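Local coordinates for protein periplasmic beta-glucosidase (Pseudomonas aeruginosa, PDB 6R5T) that probably hydrolyses terminal, non-reducing beta-D-glucosyl residues with release of beta-D-glucose, as a periplasmic glycoside hydrolase of family 3, at residues Arg640-Gly651 / Val679-Val690. The protein carries 1 engineered substitution. Sequence-based numbering, arbitrary orientation.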
ATOM      1  N   ARG A 640     -27.677 -24.923  -5.141  1.00 21.22           N
ATOM      2  CA  ARG A 640     -28.098 -25.227  -6.513  1.00 21.24           C
ATOM      3  C   ARG A 640     -28.611 -23.996  -7.223  1.00 18.86           C
ATOM      4  O   ARG A 640     -29.401 -23.199  -6.668  1.00 18.52           O
ATOM      5  CB  ARG A 640     -29.191 -26.294  -6.527  1.00 25.97           C
ATOM      6  CG  ARG A 640     -28.682 -27.670  -6.151  1.00 30.62           C
ATOM      7  CD  ARG A 640     -29.762 -28.737  -6.318  1.00 38.61           C
ATOM      8  NE  ARG A 640     -29.240 -29.982  -5.761  1.00 42.76           N
ATOM      9  CZ  ARG A 640     -29.227 -31.159  -6.377  1.00 51.45           C
ATOM     10  NH1 ARG A 640     -29.784 -31.313  -7.569  1.00 52.21           N
ATOM     11  NH2 ARG A 640     -28.692 -32.204  -5.767  1.00 50.15           N
ATOM     12  N   VAL A 641     -28.225 -23.904  -8.490  1.00 18.30           N
ATOM     13  CA  VAL A 641     -28.738 -22.858  -9.375  1.00 19.27           C
ATOM     14  C   VAL A 641     -28.788 -23.439 -10.789  1.00 18.29           C
ATOM     15  O   VAL A 641     -27.932 -24.279 -11.111  1.00 19.63           O
ATOM     16  CB  VAL A 641     -27.852 -21.615  -9.253  1.00 21.66           C
ATOM     17  CG1 VAL A 641     -26.467 -21.833  -9.868  1.00 19.47           C
ATOM     18  CG2 VAL A 641     -28.545 -20.404  -9.757  1.00 27.08           C
ATOM     19  N   THR A 642     -29.750 -22.997 -11.575  1.00 18.45           N
ATOM     20  CA  THR A 642     -29.813 -23.371 -13.003  1.00 18.21           C
ATOM     21  C   THR A 642     -29.294 -22.201 -13.820  1.00 17.01           C
ATOM     22  O   THR A 642     -29.865 -21.092 -13.721  1.00 17.96           O
ATOM     23  CB  THR A 642     -31.211 -23.823 -13.432  1.00 20.41           C
ATOM     24  OG1 THR A 642     -31.468 -24.953 -12.592  1.00 24.47           O
ATOM     25  CG2 THR A 642     -31.274 -24.251 -14.884  1.00 20.87           C
ATOM     26  N   LEU A 643     -28.328 -22.489 -14.684  1.00 14.91           N
ATOM     27  CA  LEU A 643     -27.811 -21.521 -15.673  1.00 14.88           C
ATOM     28  C   LEU A 643     -28.485 -21.769 -17.014  1.00 15.95           C
ATOM     29  O   LEU A 643     -28.493 -22.943 -17.450  1.00 17.58           O
ATOM     30  CB  LEU A 643     -26.307 -21.702 -15.788  1.00 16.28           C
ATOM     31  CG  LEU A 643     -25.624 -20.852 -16.850  1.00 15.80           C
ATOM     32  CD1 LEU A 643     -25.594 -19.381 -16.468  1.00 16.37           C
ATOM     33  CD2 LEU A 643     -24.221 -21.371 -17.137  1.00 17.73           C
ATOM     34  N   SER A 644     -28.925 -20.714 -17.677  1.00 16.22           N
ATOM     35  CA  SER A 644     -29.535 -20.796 -19.032  0.50 16.37           C
ATOM     36  C   SER A 644     -28.849 -19.826 -19.990  1.00 17.76           C
ATOM     37  O   SER A 644     -28.477 -18.711 -19.577  1.00 15.30           O
ATOM     38  CB  SER A 644     -31.020 -20.492 -18.969  0.50 16.69           C
ATOM     39  OG  SER A 644     -31.638 -21.292 -17.992  0.50 17.26           O
ATOM     40  N   ASN A 645     -28.696 -20.222 -21.233  1.00 16.64           N
ATOM     41  CA  ASN A 645     -28.275 -19.320 -22.306  1.00 15.94           C
ATOM     42  C   ASN A 645     -29.560 -18.736 -22.878  1.00 18.41           C
ATOM     43  O   ASN A 645     -30.338 -19.475 -23.531  1.00 18.83           O
ATOM     44  CB  ASN A 645     -27.448 -20.074 -23.344  1.00 15.69           C
ATOM     45  CG  ASN A 645     -26.913 -19.217 -24.459  1.00 14.35           C
ATOM     46  OD1 ASN A 645     -27.447 -18.136 -24.718  1.00 14.96           O
ATOM     47  ND2 ASN A 645     -25.902 -19.699 -25.163  1.00 14.94           N
ATOM     48  N   SER A 646     -29.807 -17.472 -22.580  1.00 16.56           N
ATOM     49  CA  SER A 646     -31.070 -16.813 -22.968  1.00 21.81           C
ATOM     50  C   SER A 646     -30.868 -15.917 -24.198  1.00 24.28           C
ATOM     51  O   SER A 646     -31.781 -15.106 -24.496  1.00 25.52           O
ATOM     52  CB  SER A 646     -31.630 -16.067 -21.770  1.00 24.08           C
ATOM     53  OG  SER A 646     -30.680 -15.166 -21.256  1.00 25.75           O
ATOM     54  N   GLY A 647     -29.747 -16.041 -24.914  1.00 19.42           N
ATOM     55  CA  GLY A 647     -29.441 -15.287 -26.137  1.00 21.45           C
ATOM     56  C   GLY A 647     -29.434 -16.153 -27.394  1.00 21.15           C
ATOM     57  O   GLY A 647     -29.973 -17.274 -27.381  1.00 22.26           O
ATOM     58  N   LYS A 648     -28.741 -15.725 -28.432  1.00 20.78           N
ATOM     59  CA  LYS A 648     -28.830 -16.350 -29.761  1.00 23.24           C
ATOM     60  C   LYS A 648     -27.540 -17.035 -30.211  1.00 22.22           C
ATOM     61  O   LYS A 648     -27.533 -17.638 -31.295  1.00 21.50           O
ATOM     62  CB  LYS A 648     -29.220 -15.266 -30.772  1.00 28.38           C
ATOM     63  CG  LYS A 648     -30.499 -14.502 -30.439  1.00 37.71           C
ATOM     64  CD  LYS A 648     -30.499 -13.088 -30.999  1.00 44.24           C
ATOM     65  CE  LYS A 648     -31.869 -12.446 -30.912  1.00 49.46           C
ATOM     66  NZ  LYS A 648     -31.815 -11.046 -31.379  1.00 55.20           N
ATOM     67  N   ARG A 649     -26.459 -16.996 -29.423  1.00 18.11           N
ATOM     68  CA  ARG A 649     -25.201 -17.644 -29.821  1.00 16.82           C
ATOM     69  C   ARG A 649     -24.791 -18.578 -28.701  1.00 16.32           C
ATOM     70  O   ARG A 649     -25.006 -18.263 -27.546  1.00 15.68           O
ATOM     71  CB  ARG A 649     -24.081 -16.630 -30.072  1.00 18.24           C
ATOM     72  CG  ARG A 649     -24.398 -15.675 -31.213  1.00 20.26           C
ATOM     73  CD  ARG A 649     -23.362 -14.594 -31.264  1.00 21.96           C
ATOM     74  NE  ARG A 649     -23.583 -13.736 -32.385  1.00 25.40           N
ATOM     75  CZ  ARG A 649     -23.083 -13.942 -33.605  1.00 31.73           C
ATOM     76  NH1 ARG A 649     -22.255 -14.961 -33.844  1.00 30.61           N
ATOM     77  NH2 ARG A 649     -23.397 -13.085 -34.566  1.00 31.63           N
ATOM     78  N   ALA A 650     -24.198 -19.701 -29.086  1.00 15.75           N
ATOM     79  CA  ALA A 650     -23.568 -20.598 -28.125  1.00 14.71           C
ATOM     80  C   ALA A 650     -22.459 -19.830 -27.409  1.00 15.24           C
ATOM     81  O   ALA A 650     -21.807 -18.996 -28.005  1.00 15.28           O
ATOM     82  CB  ALA A 650     -23.021 -21.809 -28.826  1.00 17.32           C
ATOM     83  N   GLY A 651     -22.234 -20.152 -26.153  1.00 15.05           N
ATOM     84  CA  GLY A 651     -21.078 -19.575 -25.450  1.00 14.98           C
ATOM     85  C   GLY A 651     -20.972 -20.113 -24.052  1.00 14.30           C
ATOM     86  O   GLY A 651     -21.946 -20.673 -23.502  1.00 14.29           O
ATOM     87  N   VAL A 679     -19.261 -23.227 -17.843  1.00 15.70           N
ATOM     88  CA  VAL A 679     -20.304 -23.994 -18.549  1.00 16.64           C
ATOM     89  C   VAL A 679     -20.459 -23.425 -19.934  1.00 17.83           C
ATOM     90  O   VAL A 679     -20.758 -22.216 -20.058  1.00 16.37           O
ATOM     91  CB  VAL A 679     -21.617 -23.948 -17.757  1.00 17.11           C
ATOM     92  CG1 VAL A 679     -22.654 -24.799 -18.431  1.00 19.54           C
ATOM     93  CG2 VAL A 679     -21.406 -24.345 -16.293  1.00 20.04           C
ATOM     94  N   MET A 680     -20.355 -24.307 -20.930  1.00 17.32           N
ATOM     95  CA  MET A 680     -20.627 -23.978 -22.339  1.00 18.59           C
ATOM     96  C   MET A 680     -22.067 -24.356 -22.679  1.00 17.47           C
ATOM     97  O   MET A 680     -22.470 -25.507 -22.435  1.00 18.11           O
ATOM     98  CB  MET A 680     -19.673 -24.769 -23.238  1.00 20.18           C
ATOM     99  CG  MET A 680     -20.026 -24.741 -24.702  1.00 24.28           C
ATOM    100  SD  MET A 680     -20.005 -23.108 -25.439  1.00 30.34           S
ATOM    101  CE  MET A 680     -18.225 -22.952 -25.565  1.00 33.59           C
ATOM    102  N   LEU A 681     -22.857 -23.415 -23.177  1.00 15.48           N
ATOM    103  CA  LEU A 681     -24.293 -23.690 -23.446  1.00 15.70           C
ATOM    104  C   LEU A 681     -24.666 -23.249 -24.841  1.00 14.63           C
ATOM    105  O   LEU A 681     -24.291 -22.154 -25.307  1.00 14.82           O
ATOM    106  CB  LEU A 681     -25.168 -22.956 -22.442  1.00 17.70           C
ATOM    107  CG  LEU A 681     -25.051 -23.412 -20.997  1.00 18.72           C
ATOM    108  CD1 LEU A 681     -25.867 -22.463 -20.166  1.00 21.00           C
ATOM    109  CD2 LEU A 681     -25.505 -24.828 -20.774  1.00 19.16           C
ATOM    110  N   GLU A 682     -25.427 -24.084 -25.534  1.00 13.83           N
ATOM    111  CA  GLU A 682     -26.062 -23.620 -26.757  1.00 15.39           C
ATOM    112  C   GLU A 682     -27.201 -22.672 -26.381  1.00 16.48           C
ATOM    113  O   GLU A 682     -27.728 -22.717 -25.270  1.00 15.30           O
ATOM    114  CB  GLU A 682     -26.603 -24.841 -27.539  1.00 16.83           C
ATOM    115  CG  GLU A 682     -25.539 -25.858 -27.933  1.00 18.12           C
ATOM    116  CD  GLU A 682     -24.658 -25.438 -29.094  1.00 19.07           C
ATOM    117  OE1 GLU A 682     -23.737 -26.185 -29.396  1.00 22.05           O
ATOM    118  OE2 GLU A 682     -25.000 -24.464 -29.791  1.00 21.43           O
ATOM    119  N   PRO A 683     -27.713 -21.858 -27.315  1.00 15.76           N
ATOM    120  CA  PRO A 683     -28.904 -21.064 -27.079  1.00 18.18           C
ATOM    121  C   PRO A 683     -30.097 -21.891 -26.582  1.00 18.91           C
ATOM    122  O   PRO A 683     -30.362 -22.955 -27.127  1.00 20.03           O
ATOM    123  CB  PRO A 683     -29.160 -20.395 -28.420  1.00 19.18           C
ATOM    124  CG  PRO A 683     -27.836 -20.449 -29.121  1.00 18.13           C
ATOM    125  CD  PRO A 683     -27.172 -21.712 -28.670  1.00 16.35           C
ATOM    126  N   GLY A 684     -30.731 -21.432 -25.502  1.00 17.85           N
ATOM    127  CA  GLY A 684     -31.846 -22.119 -24.836  1.00 18.81           C
ATOM    128  C   GLY A 684     -31.459 -23.348 -24.038  1.00 19.00           C
ATOM    129  O   GLY A 684     -32.364 -23.951 -23.467  1.00 20.03           O
ATOM    130  N   GLU A 685     -30.183 -23.710 -23.943  1.00 17.67           N
ATOM    131  CA  GLU A 685     -29.725 -24.808 -23.075  1.00 18.95           C
ATOM    132  C   GLU A 685     -29.675 -24.325 -21.627  1.00 21.85           C
ATOM    133  O   GLU A 685     -29.337 -23.159 -21.384  1.00 19.06           O
ATOM    134  CB  GLU A 685     -28.393 -25.344 -23.564  1.00 19.48           C
ATOM    135  CG  GLU A 685     -27.973 -26.656 -22.954  1.00 22.48           C
ATOM    136  CD  GLU A 685     -26.625 -27.180 -23.416  1.00 26.94           C
ATOM    137  OE1 GLU A 685     -26.186 -28.150 -22.760  1.00 30.94           O
ATOM    138  OE2 GLU A 685     -25.977 -26.603 -24.365  1.00 20.31           O
ATOM    139  N   SER A 686     -29.945 -25.256 -20.720  1.00 21.32           N
ATOM    140  CA  SER A 686     -29.842 -25.056 -19.254  1.00 24.13           C
ATOM    141  C   SER A 686     -28.949 -26.119 -18.651  1.00 25.61           C
ATOM    142  O   SER A 686     -28.802 -27.209 -19.229  1.00 25.93           O
ATOM    143  CB  SER A 686     -31.191 -25.069 -18.629  1.00 28.71           C
ATOM    144  OG  SER A 686     -31.956 -23.959 -19.051  1.00 32.33           O
ATOM    145  N   ARG A 687     -28.282 -25.764 -17.561  1.00 21.87           N
ATOM    146  CA  ARG A 687     -27.494 -26.714 -16.779  1.00 21.90           C
ATOM    147  C   ARG A 687     -27.792 -26.433 -15.316  1.00 22.74           C
ATOM    148  O   ARG A 687     -27.675 -25.258 -14.901  1.00 20.08           O
ATOM    149  CB  ARG A 687     -25.999 -26.547 -17.075  1.00 25.11           C
ATOM    150  CG  ARG A 687     -25.069 -27.535 -16.371  1.00 32.36           C
ATOM    151  CD  ARG A 687     -24.839 -28.843 -17.128  1.00 37.48           C
ATOM    152  NE  ARG A 687     -24.546 -28.606 -18.541  1.00 42.76           N
ATOM    153  CZ  ARG A 687     -23.339 -28.477 -19.075  1.00 48.35           C
ATOM    154  NH1 ARG A 687     -22.250 -28.633 -18.337  1.00 52.02           N
ATOM    155  NH2 ARG A 687     -23.225 -28.206 -20.369  1.00 52.07           N
ATOM    156  N   GLU A 688     -28.170 -27.474 -14.580  1.00 22.38           N
ATOM    157  CA  GLU A 688     -28.264 -27.402 -13.113  1.00 23.24           C
ATOM    158  C   GLU A 688     -26.838 -27.491 -12.589  1.00 24.13           C
ATOM    159  O   GLU A 688     -26.079 -28.405 -12.933  1.00 25.65           O
ATOM    160  CB  GLU A 688     -29.114 -28.516 -12.473  1.00 29.56           C
ATOM    161  CG  GLU A 688     -29.305 -28.185 -10.974  1.00 34.29           C
ATOM    162  CD  GLU A 688     -30.324 -28.882 -10.084  1.00 45.15           C
ATOM    163  OE1 GLU A 688     -30.089 -30.035  -9.701  1.00 47.34           O
ATOM    164  OE2 GLU A 688     -31.290 -28.213  -9.651  1.00 51.59           O
ATOM    165  N   ILE A 689     -26.457 -26.499 -11.814  1.00 21.79           N
ATOM    166  CA  ILE A 689     -25.123 -26.444 -11.193  1.00 22.55           C
ATOM    167  C   ILE A 689     -25.345 -26.742  -9.722  1.00 22.34           C
ATOM    168  O   ILE A 689     -26.282 -26.144  -9.094  1.00 23.62           O
ATOM    169  CB  ILE A 689     -24.477 -25.087 -11.466  1.00 25.73           C
ATOM    170  CG1 ILE A 689     -24.318 -24.914 -12.977  1.00 27.29           C
ATOM    171  CG2 ILE A 689     -23.153 -24.980 -10.757  1.00 27.24           C
ATOM    172  CD1 ILE A 689     -24.138 -23.537 -13.412  1.00 31.59           C
ATOM    173  N   VAL A 690     -24.568 -27.692  -9.223  1.00 21.43           N
ATOM    174  CA  VAL A 690     -24.599 -28.078  -7.802  1.00 20.70           C
ATOM    175  C   VAL A 690     -23.224 -27.808  -7.227  1.00 20.69           C
ATOM    176  O   VAL A 690     -22.244 -28.391  -7.714  1.00 24.46           O
ATOM    177  CB  VAL A 690     -24.976 -29.554  -7.664  1.00 24.97           C
ATOM    178  CG1 VAL A 690     -25.105 -29.919  -6.206  1.00 24.53           C
ATOM    179  CG2 VAL A 690     -26.234 -29.869  -8.448  1.00 25.03           C
TER
HETATM  180  O   HOH W   1     -31.308 -25.246  -9.744  1.00 30.17           O
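N645 and L681 meet where the chain crosses twice between the two sheets of a beta sandwich. N645 ND2 donates to L681 O at 2.9 Å, and G651 N approaches the same oxygen from the opposite face of the carbonyl plane at 3.0 Å, so two bonds grip one acceptor. CG anti to the backbone N (chi1 -177°) carries the amide between L681 O and R649 O, which takes its second N-H. Its OD1 accepts from G647 N, an Asx turn, and bonds T617 OG1; partners at both ends fix the amide's rotation. N645 N donates to E685 O and N645 O accepts from G684 N, holding the type II turn E682-E685, while the P683 ring lies against G647-A650.

On the face turned to the facing sheet, L643 CD2 reaches L681 CD1 (3.6 Å) and meets V679 tip to tip, and L643 CB packs on I689 CD1. On the other strand face a water links T642 OG1 to E688 OE2, and R640 NH1 meets E688 OE1 in a salt bridge whose hydrogen bond is weak (128°) and doubtfully short, V690 CG2 covering one guanidinium face.

Strand 636-645 runs antiparallel to 686-694 (156° between local axes), flanked beyond by 619-626; G651-L681 pairing joins strands 651-660 and 672-681 of the facing sheet in this fibronectin type III-like domain.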